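Local coordinates for protein response regulator (Pseudomonas putida, PDB 3HDV) that probably acts as a two-component response regulator, its receiver domain taking up a phosphoryl group on an aspartate to pass on a signal, at residues 60-71 / 95-104. Residues are numbered along the deposited sequence; the frame is centred on the assembly and turned at random.
Sequences LRMQPESGLDLI and EAVDVMHLGV
The CA atoms of Leu68 and Val99, and those of Ile71 and Leu102, are the nearest pairs where helix segments 67-71 and 95-101 run side by side, their axes 10.5 Å apart and inclined by 18°. At the N-terminal end of the pair, Arg61 and Glu95 form an end-on bidentate salt bridge: NH1 of Arg61 reaches OE1 of Glu95 at 2.9 Å and NH2 reaches OE2 at 3.0 Å. The N-H...O angles of at least 168°, the use of both syn lone pairs and the near coplanarity of guanidinium and carboxylate all mark a well-aligned pair. Glu95 gets there by an extended chain, with CG anti to the backbone N (chi1 -177°). Its OE2 also accepts from a water that donates to Leu60 O and accepts from Leu68 N, 2.9 Å away, joining the carboxylate to the start of helix 67-75. With Glu95 replaced by alanine, Arg61 would probably lose its charge partner and the water one acceptor. Beyond the polar end, Leu68 CD1 presses on Leu102 CD1 at a tight 3.5 Å, while Ile71 CG2 lies 3.8 Å from Leu102 CB. Val99 CG2 meets Leu60 CD2 at 3.9 Å. Arg61 NH1 also bonds Asp90 O, and Glu95 OE1 bonds Thr91 OG1. In this CheY-like fold the two helices follow successive parallel strands, and Leu60, Ile71 and Val99 all rest on Val86 of strand 83-88.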
# COMPACT_ATOMS: atom_id res chain seq x y z
N LEU B 60 0.74 9.35 -12.78
CA LEU B 60 0.64 10.47 -13.69
C LEU B 60 -0.43 11.44 -13.19
O LEU B 60 -0.30 12.64 -13.33
CB LEU B 60 0.26 9.94 -15.08
CG LEU B 60 1.40 9.19 -15.81
CD1 LEU B 60 0.87 8.92 -17.21
CD2 LEU B 60 2.76 9.96 -15.87
N ARG B 61 -1.46 10.89 -12.57
CA ARG B 61 -2.64 11.59 -12.11
C ARG B 61 -2.41 12.16 -10.68
O ARG B 61 -2.66 11.50 -9.67
CB ARG B 61 -3.74 10.54 -12.13
CG ARG B 61 -5.04 10.92 -12.79
CD ARG B 61 -5.07 11.27 -14.29
NE ARG B 61 -4.17 12.34 -14.74
CZ ARG B 61 -3.37 12.18 -15.78
NH1 ARG B 61 -3.36 11.00 -16.43
NH2 ARG B 61 -2.58 13.15 -16.17
N MSE B 62 -1.89 13.36 -10.59
CA MSE B 62 -1.59 13.95 -9.29
C MSE B 62 -1.88 15.42 -9.31
O MSE B 62 -1.75 16.05 -10.34
CB MSE B 62 -0.13 13.72 -8.89
CG MSE B 62 0.24 12.22 -8.77
SE MSE B 62 2.12 12.02 -8.08
CE MSE B 62 3.08 13.05 -9.49
N GLN B 63 -2.28 15.93 -8.14
CA GLN B 63 -2.54 17.35 -7.93
C GLN B 63 -1.63 17.83 -6.82
O GLN B 63 -1.51 17.15 -5.81
CB GLN B 63 -4.01 17.59 -7.50
CG GLN B 63 -5.09 17.14 -8.51
CD GLN B 63 -5.15 17.97 -9.82
OE1 GLN B 63 -4.24 18.75 -10.13
NE2 GLN B 63 -6.24 17.79 -10.59
N PRO B 64 -1.03 19.03 -6.95
CA PRO B 64 -1.20 20.04 -8.03
C PRO B 64 -0.39 19.93 -9.33
O PRO B 64 -0.74 20.58 -10.31
CB PRO B 64 -0.88 21.38 -7.31
CG PRO B 64 0.04 21.03 -6.21
CD PRO B 64 -0.25 19.56 -5.82
N GLU B 65 0.66 19.11 -9.35
CA GLU B 65 1.45 18.94 -10.56
C GLU B 65 1.45 17.44 -10.97
O GLU B 65 1.62 16.55 -10.14
CB GLU B 65 2.85 19.47 -10.32
CG GLU B 65 3.79 19.46 -11.50
CD GLU B 65 5.14 20.05 -11.15
OE1 GLU B 65 5.27 20.64 -10.03
OE2 GLU B 65 6.07 19.92 -11.97
N SER B 66 1.28 17.21 -12.27
CA SER B 66 1.06 15.86 -12.79
C SER B 66 2.39 15.07 -12.85
O SER B 66 3.48 15.66 -12.78
CB SER B 66 0.45 15.94 -14.18
OG SER B 66 1.46 16.27 -15.11
N GLY B 67 2.28 13.74 -12.99
CA GLY B 67 3.48 12.91 -13.15
C GLY B 67 4.22 13.22 -14.43
O GLY B 67 5.46 13.13 -14.47
N LEU B 68 3.50 13.59 -15.49
CA LEU B 68 4.21 13.93 -16.71
C LEU B 68 5.11 15.19 -16.53
O LEU B 68 6.27 15.20 -16.96
CB LEU B 68 3.25 14.12 -17.89
CG LEU B 68 3.72 14.74 -19.18
CD1 LEU B 68 4.88 14.01 -19.77
CD2 LEU B 68 2.54 14.85 -20.19
N ASP B 69 4.58 16.22 -15.89
CA ASP B 69 5.38 17.44 -15.65
C ASP B 69 6.56 17.11 -14.73
O ASP B 69 7.66 17.61 -14.96
CB ASP B 69 4.52 18.51 -14.99
CG ASP B 69 3.64 19.27 -15.98
OD1 ASP B 69 3.95 19.29 -17.18
OD2 ASP B 69 2.65 19.86 -15.55
N LEU B 70 6.37 16.26 -13.72
CA LEU B 70 7.46 15.89 -12.82
C LEU B 70 8.57 15.21 -13.60
O LEU B 70 9.75 15.56 -13.47
CB LEU B 70 6.97 14.99 -11.69
CG LEU B 70 8.03 14.20 -10.89
CD1 LEU B 70 8.99 15.16 -10.10
CD2 LEU B 70 7.39 13.22 -9.91
N ILE B 71 8.22 14.23 -14.43
CA ILE B 71 9.19 13.56 -15.27
C ILE B 71 9.97 14.53 -16.18
O ILE B 71 11.19 14.43 -16.29
CB ILE B 71 8.53 12.38 -16.10
CG1 ILE B 71 7.98 11.35 -15.11
CG2 ILE B 71 9.53 11.77 -17.06
CD1 ILE B 71 7.06 10.26 -15.72
N GLU B 95 -0.83 10.75 -24.07
CA GLU B 95 -0.03 10.93 -22.87
C GLU B 95 1.00 9.77 -22.72
O GLU B 95 2.18 10.00 -22.39
CB GLU B 95 -0.92 11.04 -21.64
CG GLU B 95 -0.11 11.31 -20.35
CD GLU B 95 -0.96 11.55 -19.17
OE1 GLU B 95 -1.92 10.78 -18.93
OE2 GLU B 95 -0.65 12.49 -18.42
N ALA B 96 0.57 8.53 -22.95
CA ALA B 96 1.50 7.38 -22.83
C ALA B 96 2.67 7.51 -23.80
O ALA B 96 3.83 7.25 -23.44
CB ALA B 96 0.74 6.04 -23.02
N VAL B 97 2.39 7.99 -25.01
CA VAL B 97 3.44 8.18 -25.98
C VAL B 97 4.39 9.31 -25.54
O VAL B 97 5.60 9.17 -25.64
CB VAL B 97 2.86 8.42 -27.40
CG1 VAL B 97 3.94 8.97 -28.34
CG2 VAL B 97 2.19 7.08 -27.96
N ASP B 98 3.83 10.45 -25.06
CA ASP B 98 4.65 11.53 -24.47
C ASP B 98 5.56 11.01 -23.35
O ASP B 98 6.75 11.28 -23.34
CB ASP B 98 3.75 12.63 -23.87
CG ASP B 98 3.12 13.52 -24.93
OD1 ASP B 98 3.67 13.62 -26.06
OD2 ASP B 98 2.06 14.11 -24.64
N VAL B 99 4.99 10.27 -22.41
CA VAL B 99 5.79 9.68 -21.33
C VAL B 99 6.88 8.73 -21.85
O VAL B 99 8.08 8.80 -21.42
CB VAL B 99 4.91 9.03 -20.25
CG1 VAL B 99 5.76 8.28 -19.16
CG2 VAL B 99 4.05 10.11 -19.60
N MSE B 100 6.51 7.88 -22.80
CA MSE B 100 7.50 6.96 -23.37
C MSE B 100 8.66 7.69 -24.09
O MSE B 100 9.81 7.25 -24.03
CB MSE B 100 6.82 5.87 -24.23
CG MSE B 100 5.88 4.90 -23.44
SE MSE B 100 7.01 3.72 -22.28
CE MSE B 100 7.70 2.59 -23.75
N HIS B 101 8.38 8.80 -24.77
CA HIS B 101 9.47 9.61 -25.34
C HIS B 101 10.41 10.18 -24.30
O HIS B 101 11.57 10.48 -24.62
CB HIS B 101 8.95 10.79 -26.17
CG HIS B 101 8.40 10.41 -27.51
ND1 HIS B 101 9.18 9.87 -28.51
CD2 HIS B 101 7.18 10.63 -28.06
CE1 HIS B 101 8.45 9.72 -29.61
NE2 HIS B 101 7.24 10.21 -29.37
N LEU B 102 9.91 10.36 -23.07
CA LEU B 102 10.74 10.76 -21.94
C LEU B 102 11.62 9.62 -21.36
O LEU B 102 12.38 9.84 -20.43
CB LEU B 102 9.94 11.49 -20.86
CG LEU B 102 9.27 12.80 -21.34
CD1 LEU B 102 8.22 13.33 -20.38
CD2 LEU B 102 10.31 13.88 -21.67
N GLY B 103 11.52 8.41 -21.88
CA GLY B 103 12.51 7.40 -21.54
C GLY B 103 12.24 6.59 -20.28
O GLY B 103 13.18 6.01 -19.69
N VAL B 104 10.98 6.46 -19.86
CA VAL B 104 10.71 5.72 -18.63
C VAL B 104 11.13 4.25 -18.77
O VAL B 104 11.20 3.74 -19.87
CB VAL B 104 9.25 5.92 -18.14
CG1 VAL B 104 8.97 7.39 -17.91
CG2 VAL B 104 8.21 5.29 -19.13
O HOH W 1 0.69 13.26 -16.07